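Triacylglycerol lipase (Yarrowia lipolytica, PDB 3O0D) probably catalyses the hydrolysis of triacylglycerols, as an extracellular, glycosylated yeast lipase of the alpha/beta-hydrolase fold. Local coordinates at residues 81-86 / 169-174; 111-116 / 135-140; 117-122 / 198-203; 174-179 / 202-207. One frame throughout, in Å; residues are numbered along the deposited sequence. Where two conformers were deposited one is given.

Interaction 1: residues 81-86 / 169-174. With NAG (2-acetamido-2-deoxy-beta-D-glucopyranose), chain H.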
# COMPACT_ATOMS: atom_id res chain seq x y z
N ILE A 81 -11.00 -11.37 2.02
CA ILE A 81 -11.70 -10.10 2.37
C ILE A 81 -10.69 -9.02 1.93
O ILE A 81 -9.52 -9.05 2.31
CB ILE A 81 -11.87 -10.03 3.91
CG1 ILE A 81 -12.86 -11.13 4.33
CG2 ILE A 81 -12.46 -8.58 4.26
CD1 ILE A 81 -12.85 -11.44 5.93
N TYR A 82 -11.21 -8.05 1.17
CA TYR A 82 -10.32 -6.96 0.68
C TYR A 82 -10.63 -5.64 1.41
O TYR A 82 -11.79 -5.33 1.47
CB TYR A 82 -10.64 -6.69 -0.76
CG TYR A 82 -10.36 -7.82 -1.71
CD1 TYR A 82 -9.26 -8.63 -1.54
CD2 TYR A 82 -11.17 -7.98 -2.80
CE1 TYR A 82 -9.02 -9.70 -2.47
CE2 TYR A 82 -10.96 -9.09 -3.74
CZ TYR A 82 -9.84 -9.86 -3.52
OH TYR A 82 -9.57 -10.92 -4.37
N LEU A 83 -9.61 -5.00 1.96
CA LEU A 83 -9.77 -3.62 2.40
C LEU A 83 -8.85 -2.78 1.44
O LEU A 83 -7.68 -3.04 1.35
CB LEU A 83 -9.24 -3.49 3.82
CG LEU A 83 -9.25 -2.00 4.30
CD1 LEU A 83 -10.64 -1.39 4.20
CD2 LEU A 83 -8.77 -2.02 5.77
N VAL A 84 -9.48 -1.79 0.78
CA VAL A 84 -8.73 -1.04 -0.23
C VAL A 84 -8.89 0.42 0.17
O VAL A 84 -10.00 0.86 0.50
CB VAL A 84 -9.39 -1.21 -1.56
CG1 VAL A 84 -8.78 -0.23 -2.65
CG2 VAL A 84 -9.20 -2.72 -2.07
N ILE A 85 -7.74 1.10 0.17
CA ILE A 85 -7.74 2.49 0.71
C ILE A 85 -7.04 3.41 -0.31
O ILE A 85 -6.13 3.01 -1.03
CB ILE A 85 -6.95 2.56 1.95
CG1 ILE A 85 -7.31 1.39 2.96
CG2 ILE A 85 -7.34 3.92 2.70
CD1 ILE A 85 -6.22 1.17 4.07
N ARG A 86 -7.48 4.68 -0.33
CA ARG A 86 -6.84 5.67 -1.17
C ARG A 86 -6.86 6.95 -0.32
O ARG A 86 -7.54 7.01 0.67
CB ARG A 86 -7.66 5.89 -2.49
CG ARG A 86 -9.19 6.04 -2.27
CD ARG A 86 -10.01 6.88 -3.20
NE ARG A 86 -9.48 8.16 -3.60
CZ ARG A 86 -10.18 9.02 -4.34
NH1 ARG A 86 -11.42 8.73 -4.73
NH2 ARG A 86 -9.62 10.17 -4.69
N LEU A 169 -0.33 -0.16 4.71
CA LEU A 169 0.83 -0.64 5.46
C LEU A 169 0.55 -0.58 6.99
O LEU A 169 0.65 -1.60 7.71
CB LEU A 169 2.11 0.06 5.07
CG LEU A 169 3.28 -0.31 5.95
CD1 LEU A 169 3.52 -1.86 5.80
CD2 LEU A 169 4.62 0.44 5.73
N LEU A 170 0.11 0.61 7.43
CA LEU A 170 -0.21 0.76 8.85
C LEU A 170 -1.41 -0.07 9.25
O LEU A 170 -1.36 -0.66 10.36
CB LEU A 170 -0.52 2.27 9.14
CG LEU A 170 0.74 3.06 8.97
CD1 LEU A 170 0.39 4.62 9.23
CD2 LEU A 170 1.80 2.63 9.88
N PHE A 171 -2.44 -0.18 8.39
CA PHE A 171 -3.62 -0.94 8.76
C PHE A 171 -3.19 -2.44 8.80
O PHE A 171 -3.68 -3.22 9.69
CB PHE A 171 -4.77 -0.73 7.77
CG PHE A 171 -6.07 -1.05 8.34
CD1 PHE A 171 -6.94 -0.02 8.74
CD2 PHE A 171 -6.44 -2.40 8.60
CE1 PHE A 171 -8.19 -0.29 9.33
CE2 PHE A 171 -7.63 -2.68 9.21
CZ PHE A 171 -8.55 -1.61 9.60
N GLY A 172 -2.32 -2.87 7.87
CA GLY A 172 -1.83 -4.26 7.96
C GLY A 172 -1.03 -4.57 9.23
O GLY A 172 -1.15 -5.64 9.88
N ILE A 173 -0.28 -3.58 9.67
CA ILE A 173 0.49 -3.70 10.90
C ILE A 173 -0.49 -3.80 12.07
O ILE A 173 -0.29 -4.69 12.95
CB ILE A 173 1.48 -2.56 11.09
CG1 ILE A 173 2.64 -2.71 10.07
CG2 ILE A 173 2.16 -2.66 12.52
CD1 ILE A 173 3.38 -1.40 9.90
N ASN A 174 -1.53 -2.97 12.09
CA ASN A 174 -2.65 -3.03 13.11
C ASN A 174 -3.20 -4.48 13.16
O ASN A 174 -3.20 -5.12 14.20
CB ASN A 174 -3.76 -2.03 12.76
CG ASN A 174 -5.09 -2.48 13.16
OD1 ASN A 174 -6.07 -2.69 12.35
ND2 ASN A 174 -5.20 -2.68 14.48
C1 NAG H . -8.59 -4.38 17.05
C2 NAG H . -8.90 -5.25 15.81
C3 NAG H . -9.59 -6.52 16.29
C4 NAG H . -8.76 -7.23 17.36
C5 NAG H . -8.58 -6.25 18.49
C6 NAG H . -7.92 -6.77 19.78
C7 NAG H . -9.35 -4.05 13.72
C8 NAG H . -10.37 -3.45 12.80
N2 NAG H . -9.79 -4.60 14.85
O3 NAG H . -9.81 -7.37 15.15
O4 NAG H . -9.51 -8.33 17.88
O5 NAG H . -7.83 -5.13 17.95
O6 NAG H . -6.82 -7.52 19.41
O7 NAG H . -8.16 -4.00 13.45
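Leu-83 and Phe-171 reach each other with CG anti to the backbone N on both residues, chi1 174° on the leucine of strand 80-87 and -158° on the phenylalanine of helix 163-177. The two side chains meet at about a right angle, and methyl CD2 of Leu-83 comes down over the centre of the phenyl ring. It sits 3.6 Å from the ring centroid of Phe-171 and 8° off the normal, a CH-pi contact so well centred that all six ring carbons lie at nearly the same distance from the methyl. Ile-85, two residues along the strand and also pointing at the helix, adds a looser touch: its CD1 is 4.4 Å from CB of Phe-171, at the root of the ring. The contact is wholly apolar and buried, with no hydrogen bond between strand and helix. Thr-136 and Leu-144 of helix 127-150 also touch Phe-171, while methyl C8 of the glycan NAG (chain H) approaches obliquely, 4.1 Å from CZ of Phe-171. With an alanine here instead of Phe-171, the Leu-83 methyl is likely to lose its aromatic platform, opening a gap between strand and helix. Strand 80-87 runs parallel to strand 155-161, which leads into helix 163-177 through a GxSxG turn (Gly-160, Ser-162, Gly-164) that fits a nucleophile elbow, with Ser-162 the probable nucleophile. Packing of this helix against the central, largely parallel part of the sheet is characteristic of the alpha/beta-hydrolase fold.

Interaction 2: residues 111-116 / 135-140. With NAG (2-acetamido-2-deoxy-beta-D-glucopyranose), chain H; NAG (2-acetamido-2-deoxy-beta-D-glucopyranose), chain I.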
# COMPACT_ATOMS: atom_id res chain seq x y z
N ALA A 111 -1.82 5.31 17.80
CA ALA A 111 -2.85 5.10 16.78
C ALA A 111 -3.93 4.15 17.28
O ALA A 111 -3.68 3.36 18.20
CB ALA A 111 -2.21 4.50 15.55
N ALA A 112 -5.11 4.20 16.67
CA ALA A 112 -6.26 3.38 17.08
C ALA A 112 -5.90 1.87 17.09
O ALA A 112 -5.22 1.34 16.17
CB ALA A 112 -7.44 3.59 16.19
N ASN A 113 -6.40 1.18 18.14
CA ASN A 113 -6.19 -0.28 18.26
C ASN A 113 -4.79 -0.78 18.48
O ASN A 113 -4.56 -2.00 18.52
CB ASN A 113 -6.85 -1.03 17.03
CG ASN A 113 -7.67 -2.21 17.47
OD1 ASN A 113 -8.20 -2.19 18.61
ND2 ASN A 113 -7.77 -3.26 16.61
N ILE A 114 -3.82 0.12 18.63
CA ILE A 114 -2.48 -0.28 18.94
C ILE A 114 -2.20 -0.13 20.43
O ILE A 114 -2.11 0.98 20.94
CB ILE A 114 -1.45 0.53 18.18
CG1 ILE A 114 -1.82 0.60 16.69
CG2 ILE A 114 -0.09 0.00 18.41
CD1 ILE A 114 -1.92 -0.77 15.94
N SER A 115 -1.99 -1.25 21.11
CA SER A 115 -1.74 -1.20 22.57
C SER A 115 -0.35 -0.63 22.87
O SER A 115 0.59 -0.76 22.08
CB SER A 115 -1.90 -2.62 23.15
OG SER A 115 -0.73 -3.38 22.94
N SER A 116 -0.22 0.00 24.04
CA SER A 116 1.08 0.47 24.52
C SER A 116 2.23 -0.56 24.40
O SER A 116 3.38 -0.16 24.29
CB SER A 116 0.96 0.99 25.99
N ASN A 135 -8.01 7.39 10.29
CA ASN A 135 -9.18 7.70 9.58
C ASN A 135 -9.73 6.46 8.89
O ASN A 135 -10.91 6.31 8.71
CB ASN A 135 -8.93 8.89 8.58
CG ASN A 135 -10.16 9.44 8.04
OD1 ASN A 135 -11.13 9.88 8.82
ND2 ASN A 135 -10.24 9.52 6.76
N THR A 136 -8.86 5.57 8.48
CA THR A 136 -9.38 4.28 7.92
C THR A 136 -10.07 3.45 9.07
O THR A 136 -11.22 3.06 8.91
CB THR A 136 -8.26 3.41 7.34
OG1 THR A 136 -7.43 4.16 6.48
CG2 THR A 136 -8.90 2.21 6.49
N TYR A 137 -9.39 3.33 10.18
CA TYR A 137 -9.90 2.53 11.32
C TYR A 137 -11.27 3.08 11.79
O TYR A 137 -12.29 2.35 11.94
CB TYR A 137 -8.86 2.50 12.42
CG TYR A 137 -9.29 1.57 13.54
CD1 TYR A 137 -8.89 0.24 13.57
CD2 TYR A 137 -10.16 2.03 14.50
CE1 TYR A 137 -9.35 -0.63 14.57
CE2 TYR A 137 -10.64 1.18 15.50
CZ TYR A 137 -10.22 -0.14 15.52
OH TYR A 137 -10.68 -0.95 16.55
N ASN A 138 -11.33 4.42 11.96
CA ASN A 138 -12.56 4.97 12.46
C ASN A 138 -13.69 4.89 11.55
O ASN A 138 -14.83 4.94 12.01
CB ASN A 138 -12.35 6.43 12.94
CG ASN A 138 -11.41 6.54 14.12
OD1 ASN A 138 -10.76 7.58 14.29
ND2 ASN A 138 -11.33 5.53 14.95
N GLN A 139 -13.46 4.74 10.19
CA GLN A 139 -14.55 4.62 9.27
C GLN A 139 -15.01 3.18 8.97
O GLN A 139 -16.15 2.95 8.61
CB GLN A 139 -14.20 5.25 7.90
CG GLN A 139 -14.06 6.85 7.94
CD GLN A 139 -13.82 7.38 6.57
OE1 GLN A 139 -14.74 7.55 5.77
NE2 GLN A 139 -12.57 7.60 6.27
N ILE A 140 -14.08 2.27 9.09
CA ILE A 140 -14.33 0.88 8.59
C ILE A 140 -13.96 -0.24 9.54
O ILE A 140 -14.36 -1.40 9.32
CB ILE A 140 -13.67 0.64 7.21
CG1 ILE A 140 -14.44 -0.42 6.41
CG2 ILE A 140 -12.21 0.34 7.34
CD1 ILE A 140 -15.81 -0.09 6.05
C1 NAG H . -8.59 -4.38 17.05
C2 NAG H . -8.90 -5.25 15.81
C3 NAG H . -9.59 -6.52 16.29
C4 NAG H . -8.76 -7.23 17.36
C5 NAG H . -8.58 -6.25 18.49
C6 NAG H . -7.92 -6.77 19.78
C7 NAG H . -9.35 -4.05 13.72
C8 NAG H . -10.37 -3.45 12.80
N2 NAG H . -9.79 -4.60 14.85
O3 NAG H . -9.81 -7.37 15.15
O4 NAG H . -9.51 -8.33 17.88
O5 NAG H . -7.83 -5.13 17.95
O6 NAG H . -6.82 -7.52 19.41
O7 NAG H . -8.16 -4.00 13.45
C1 NAG I . -6.89 7.43 16.68
C2 NAG I . -6.35 8.55 17.57
C3 NAG I . -6.73 8.22 19.01
C4 NAG I . -8.20 7.86 19.21
C5 NAG I . -8.64 6.79 18.22
C6 NAG I . -10.14 6.56 18.10
C7 NAG I . -4.37 9.70 16.76
C8 NAG I . -2.90 9.83 16.72
N2 NAG I . -4.92 8.70 17.48
O3 NAG I . -6.33 9.28 19.89
O4 NAG I . -8.26 7.33 20.53
O5 NAG I . -8.26 7.18 16.90
O6 NAG I . -10.29 5.26 17.59
O7 NAG I . -5.05 10.50 16.15
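Tyr-137 of helix 127-150 lays its ring alongside the type II beta turn from Ala-111 to Ile-114, and the apolar contacts come first. Methyl CB of Ala-112 lies 3.6 Å from CD2 of Tyr-137 on one flank of the ring, while CB of Asn-113 comes 3.5 Å from CE1 of the same tyrosine on the other flank. The tyrosine extends to the turn because its CG is anti to the backbone N, chi1 -174°, which also brings its OH to 3.4 Å from CG of Asn-113. The second kind of link is covalent: ND2 of Asn-113 is bonded to C1 of NAG (chain H), the start of an N-linked glycan. That sugar turns back over the protein, and its acetamide methyl C8 is 3.5 Å from CE1 of Tyr-137, so the ring is packed by both the glycosylated residue and its sugar. Hydrogen bonds involve the other glycan. Asn-138 ND2 donates to O6 of NAG (chain I) at 2.9 Å with an N-H...O angle of 153°. The backbone of Ala-112 is also held, its O by Tyr-133 OH and its N by Asn-134 OD1. Between these two segments the protein contact is mainly apolar and the clear hydrogen bond goes to a sugar, so the glycans probably contribute to the packing of turn on helix.

Interaction 3: residues 117-122 / 198-203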
# COMPACT_ATOMS: atom_id res chain seq x y z
N THR A 117 1.95 -1.87 24.39
CA THR A 117 3.05 -2.84 24.31
C THR A 117 3.32 -3.52 22.91
O THR A 117 4.29 -4.29 22.75
CB THR A 117 2.91 -3.90 25.41
OG1 THR A 117 1.63 -4.55 25.29
CG2 THR A 117 2.99 -3.22 26.80
N ALA A 118 2.48 -3.19 21.94
CA ALA A 118 2.54 -3.77 20.59
C ALA A 118 3.73 -3.31 19.73
O ALA A 118 4.24 -4.08 18.90
CB ALA A 118 1.24 -3.48 19.87
N THR A 119 4.19 -2.07 19.93
CA THR A 119 5.29 -1.52 19.12
C THR A 119 6.63 -1.39 19.87
O THR A 119 6.67 -1.42 21.09
CB THR A 119 4.93 -0.10 18.62
OG1 THR A 119 4.54 0.69 19.75
CG2 THR A 119 3.79 -0.17 17.73
N CYS A 120 7.71 -1.21 19.14
CA CYS A 120 9.00 -0.89 19.75
C CYS A 120 8.99 0.56 20.31
O CYS A 120 8.25 1.42 19.84
CB CYS A 120 10.11 -1.15 18.73
SG CYS A 120 10.36 0.05 17.42
N ASP A 121 9.77 0.87 21.35
CA ASP A 121 9.70 2.25 21.86
C ASP A 121 10.15 3.30 20.82
O ASP A 121 9.69 4.43 20.87
CB ASP A 121 10.46 2.45 23.18
CG ASP A 121 10.34 1.27 24.14
OD1 ASP A 121 9.27 0.58 24.20
OD2 ASP A 121 11.37 1.07 24.86
N ASP A 122 11.00 2.92 19.87
CA ASP A 122 11.44 3.88 18.87
C ASP A 122 10.69 3.67 17.48
O ASP A 122 11.25 3.88 16.43
CB ASP A 122 12.95 3.84 18.77
CG ASP A 122 13.51 5.00 17.96
OD1 ASP A 122 12.93 6.15 17.97
OD2 ASP A 122 14.54 4.74 17.28
N ALA A 198 10.99 0.99 10.63
CA ALA A 198 11.26 0.17 9.41
C ALA A 198 11.81 -1.21 9.84
O ALA A 198 11.42 -2.23 9.30
CB ALA A 198 12.26 0.91 8.54
N ASN A 199 12.76 -1.24 10.77
CA ASN A 199 13.37 -2.49 11.16
C ASN A 199 12.42 -3.36 11.96
O ASN A 199 12.47 -4.62 11.81
CB ASN A 199 14.68 -2.23 11.91
CG ASN A 199 15.76 -1.63 11.01
OD1 ASN A 199 16.44 -0.67 11.39
ND2 ASN A 199 15.93 -2.21 9.80
N TRP A 200 11.51 -2.73 12.70
CA TRP A 200 10.56 -3.44 13.47
C TRP A 200 9.53 -4.10 12.53
O TRP A 200 9.21 -5.30 12.69
CB TRP A 200 9.93 -2.50 14.48
CG TRP A 200 8.70 -3.11 15.19
CD1 TRP A 200 8.73 -4.03 16.22
CD2 TRP A 200 7.35 -2.84 14.95
NE1 TRP A 200 7.47 -4.34 16.61
CE2 TRP A 200 6.59 -3.64 15.85
CE3 TRP A 200 6.66 -2.01 14.06
CZ2 TRP A 200 5.19 -3.59 15.90
CZ3 TRP A 200 5.28 -1.98 14.10
CH2 TRP A 200 4.55 -2.78 15.00
N VAL A 201 9.07 -3.33 11.52
CA VAL A 201 8.18 -3.87 10.46
C VAL A 201 8.89 -5.06 9.77
O VAL A 201 8.22 -6.09 9.53
CB VAL A 201 7.84 -2.80 9.47
CG1 VAL A 201 7.13 -3.46 8.19
CG2 VAL A 201 6.89 -1.79 10.15
N ASP A 202 10.17 -4.99 9.48
CA ASP A 202 10.87 -6.10 8.80
C ASP A 202 10.85 -7.34 9.76
O ASP A 202 10.62 -8.45 9.36
CB ASP A 202 12.29 -5.77 8.45
CG ASP A 202 12.45 -4.95 7.17
OD1 ASP A 202 11.39 -4.68 6.52
OD2 ASP A 202 13.60 -4.50 6.85
N LYS A 203 11.12 -7.11 11.06
CA LYS A 203 11.06 -8.25 11.97
C LYS A 203 9.67 -8.85 12.02
O LYS A 203 9.52 -10.07 12.07
CB LYS A 203 11.49 -7.79 13.38
CG LYS A 203 12.93 -7.46 13.45
CD LYS A 203 13.39 -7.11 14.93
CE LYS A 203 14.42 -6.00 14.92
NZ LYS A 203 15.35 -5.83 16.14
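The disulfide-bearing loop between strands 105-107 and 124-126 packs here on helix 195-206, with Trp-200 of the helix as the centrepiece; Cys-120 of the loop is bonded to Cys-123. Trp-200 holds CG anti to its backbone N, chi1 170°, which carries the indole outward from the helix to the loop. Backbone atoms lie over one indole face, toward its rim: CA of Thr-119 is 3.8 Å from CZ2 of Trp-200, and the amide N of Cys-120 lies over the same face, 4.0 Å from NE1 of Trp-200. This amide is buried with no hydrogen-bonding partner in the model. The carbonyl O of Ala-118 approaches the benzo part obliquely, 3.2 Å from CZ2 of Trp-200. Methyl CG2 of Thr-119 touches CH2 of Trp-200 at 3.9 Å, the two side chains crossing at a slant. Nearer the helix, SG of Cys-120 is 3.9 Å from CB of Trp-200 and makes an oblique sulfur-aromatic contact with the five-membered ring, 36° off its normal. A serine in place of Trp-200 would probably strip the loop of the flat surface its backbone rests on and leave a gap beside Cys-120. Ile-173 and Val-177 of helix 163-177 also touch the indole, and Val-177 meets Ala-118 as well, so the tryptophan sits where loop 117-122, helix 195-206 and helix 163-177 come together.

Interaction 4: residues 174-179 / 202-207. With NAG (2-acetamido-2-deoxy-beta-D-glucopyranose), chain H.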
# COMPACT_ATOMS: atom_id res chain seq x y z
N ASN A 174 -1.53 -2.97 12.09
CA ASN A 174 -2.65 -3.03 13.11
C ASN A 174 -3.20 -4.48 13.16
O ASN A 174 -3.20 -5.12 14.20
CB ASN A 174 -3.76 -2.03 12.76
CG ASN A 174 -5.09 -2.48 13.16
OD1 ASN A 174 -6.07 -2.69 12.35
ND2 ASN A 174 -5.20 -2.68 14.48
N LEU A 175 -3.60 -5.02 12.00
CA LEU A 175 -4.23 -6.36 11.96
C LEU A 175 -3.24 -7.43 12.44
O LEU A 175 -3.63 -8.37 13.16
CB LEU A 175 -4.66 -6.67 10.52
CG LEU A 175 -5.92 -5.91 10.13
CD1 LEU A 175 -6.19 -6.11 8.54
CD2 LEU A 175 -7.20 -6.30 10.90
N LYS A 176 -1.98 -7.32 12.04
CA LYS A 176 -0.96 -8.28 12.35
C LYS A 176 -0.57 -8.29 13.86
O LYS A 176 -0.57 -9.33 14.49
CB LYS A 176 0.25 -7.97 11.48
CG LYS A 176 1.51 -8.67 11.89
CD LYS A 176 1.58 -10.05 11.38
CE LYS A 176 2.70 -10.16 10.35
NZ LYS A 176 2.84 -11.57 9.94
N VAL A 177 -0.36 -7.14 14.46
CA VAL A 177 -0.15 -7.15 15.89
C VAL A 177 -1.42 -7.51 16.69
O VAL A 177 -1.31 -7.89 17.83
CB VAL A 177 0.47 -5.82 16.47
CG1 VAL A 177 1.74 -5.49 15.86
CG2 VAL A 177 -0.46 -4.77 16.44
N ASN A 178 -2.58 -7.38 16.10
CA ASN A 178 -3.84 -7.73 16.79
C ASN A 178 -4.37 -9.13 16.48
O ASN A 178 -5.56 -9.39 16.62
CB ASN A 178 -4.93 -6.70 16.60
CG ASN A 178 -4.59 -5.40 17.37
OD1 ASN A 178 -4.39 -4.31 16.77
ND2 ASN A 178 -4.48 -5.53 18.69
N GLY A 179 -3.44 -9.98 16.03
CA GLY A 179 -3.71 -11.44 15.96
C GLY A 179 -4.18 -11.97 14.63
O GLY A 179 -4.66 -13.12 14.54
N ASP A 202 10.17 -4.99 9.48
CA ASP A 202 10.87 -6.10 8.80
C ASP A 202 10.85 -7.34 9.76
O ASP A 202 10.62 -8.45 9.36
CB ASP A 202 12.29 -5.77 8.45
CG ASP A 202 12.45 -4.95 7.17
OD1 ASP A 202 11.39 -4.68 6.52
OD2 ASP A 202 13.60 -4.50 6.85
N LYS A 203 11.12 -7.11 11.06
CA LYS A 203 11.06 -8.25 11.97
C LYS A 203 9.67 -8.85 12.02
O LYS A 203 9.52 -10.07 12.07
CB LYS A 203 11.49 -7.79 13.38
CG LYS A 203 12.93 -7.46 13.45
CD LYS A 203 13.39 -7.11 14.93
CE LYS A 203 14.42 -6.00 14.92
NZ LYS A 203 15.35 -5.83 16.14
N LEU A 204 8.64 -7.99 12.03
CA LEU A 204 7.27 -8.37 12.20
C LEU A 204 6.88 -9.21 10.98
O LEU A 204 6.28 -10.29 11.11
CB LEU A 204 6.35 -7.16 12.38
CG LEU A 204 4.87 -7.28 12.60
CD1 LEU A 204 4.50 -7.89 14.01
CD2 LEU A 204 4.19 -5.95 12.50
N PHE A 205 7.24 -8.74 9.79
CA PHE A 205 6.73 -9.45 8.60
C PHE A 205 7.65 -10.47 8.03
O PHE A 205 7.15 -11.40 7.36
CB PHE A 205 6.36 -8.45 7.44
CG PHE A 205 5.02 -7.84 7.61
CD1 PHE A 205 3.87 -8.47 7.09
CD2 PHE A 205 4.84 -6.66 8.31
CE1 PHE A 205 2.61 -7.93 7.27
CE2 PHE A 205 3.62 -6.11 8.46
CZ PHE A 205 2.46 -6.72 7.93
N PHE A 206 8.95 -10.29 8.16
CA PHE A 206 9.92 -11.17 7.49
C PHE A 206 10.71 -11.98 8.50
O PHE A 206 11.53 -12.84 8.15
CB PHE A 206 10.87 -10.36 6.61
CG PHE A 206 10.13 -9.56 5.54
CD1 PHE A 206 9.43 -10.20 4.49
CD2 PHE A 206 10.18 -8.21 5.53
CE1 PHE A 206 8.77 -9.41 3.53
CE2 PHE A 206 9.48 -7.43 4.60
CZ PHE A 206 8.77 -8.04 3.60
N GLY A 207 10.51 -11.62 9.76
CA GLY A 207 11.10 -12.36 10.87
C GLY A 207 12.54 -12.01 11.28
O GLY A 207 13.03 -12.62 12.23
C1 NAG H . -8.59 -4.38 17.05
C2 NAG H . -8.90 -5.25 15.81
C3 NAG H . -9.59 -6.52 16.29
C4 NAG H . -8.76 -7.23 17.36
C5 NAG H . -8.58 -6.25 18.49
C6 NAG H . -7.92 -6.77 19.78
C7 NAG H . -9.35 -4.05 13.72
C8 NAG H . -10.37 -3.45 12.80
N2 NAG H . -9.79 -4.60 14.85
O3 NAG H . -9.81 -7.37 15.15
O4 NAG H . -9.51 -8.33 17.88
O5 NAG H . -7.83 -5.13 17.95
O6 NAG H . -6.82 -7.52 19.41
O7 NAG H . -8.16 -4.00 13.45
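Lys-176 and Leu-204 run alongside each other, pointing opposite ways, their CG atoms 3.7 Å apart. Both first torsions place CG anti to the backbone N, which sends both chains toward the facing helix. The lysine then bends twice, at chi2 (82°) and chi3 (113°), laying CG on Leu-204 and bringing CE over one face of Phe-205. This CH-pi contact puts Lys-176 CE 4.0 Å from the centroid of the Phe-205 ring, 19° off the normal and displaced toward the rim, near CE1. CE of Lys-176 also lies 3.7 Å from the carbonyl O of Leu-204. The C-terminal ends of helices 163-177 and 195-206, side by side in the lipase fold, are joined here; the first closes in a Schellman motif with Gly-179, at positive phi, as its C' residue. Val-177 meets Leu-204 at about a right angle, CG1 of the valine 4.1 Å from CD1 of the leucine. Phe-205 also packs on Ile-173 and on Leu-222 of strand 222-227. On the glycan side of the first helix, Leu-175 turns CD2 to within 3.6 Å of O7 of NAG (chain H).

Overall arrangement
Interaction 1 is the core contact, wholly buried and apolar, joining strand 80-87 of the central sheet to helix 163-177. The other three are only partly buried and lie farther out. Interactions 1 and 4 use that same helix, whereas interactions 3 and 4 share helix 195-206; Ile-173 bridges the two helices, reaching Trp-200, Val-201, Leu-204 and Phe-205. Interactions 2 and 3 both draw on the loop between strands 105-107 and 124-126, where Ile-114 touches Thr-119. Chemistry follows place: methyl on ring inside, sugar and covalent glycan linkage at interaction 2, backbone on indole at interaction 3, and a folded lysine chain at interaction 4.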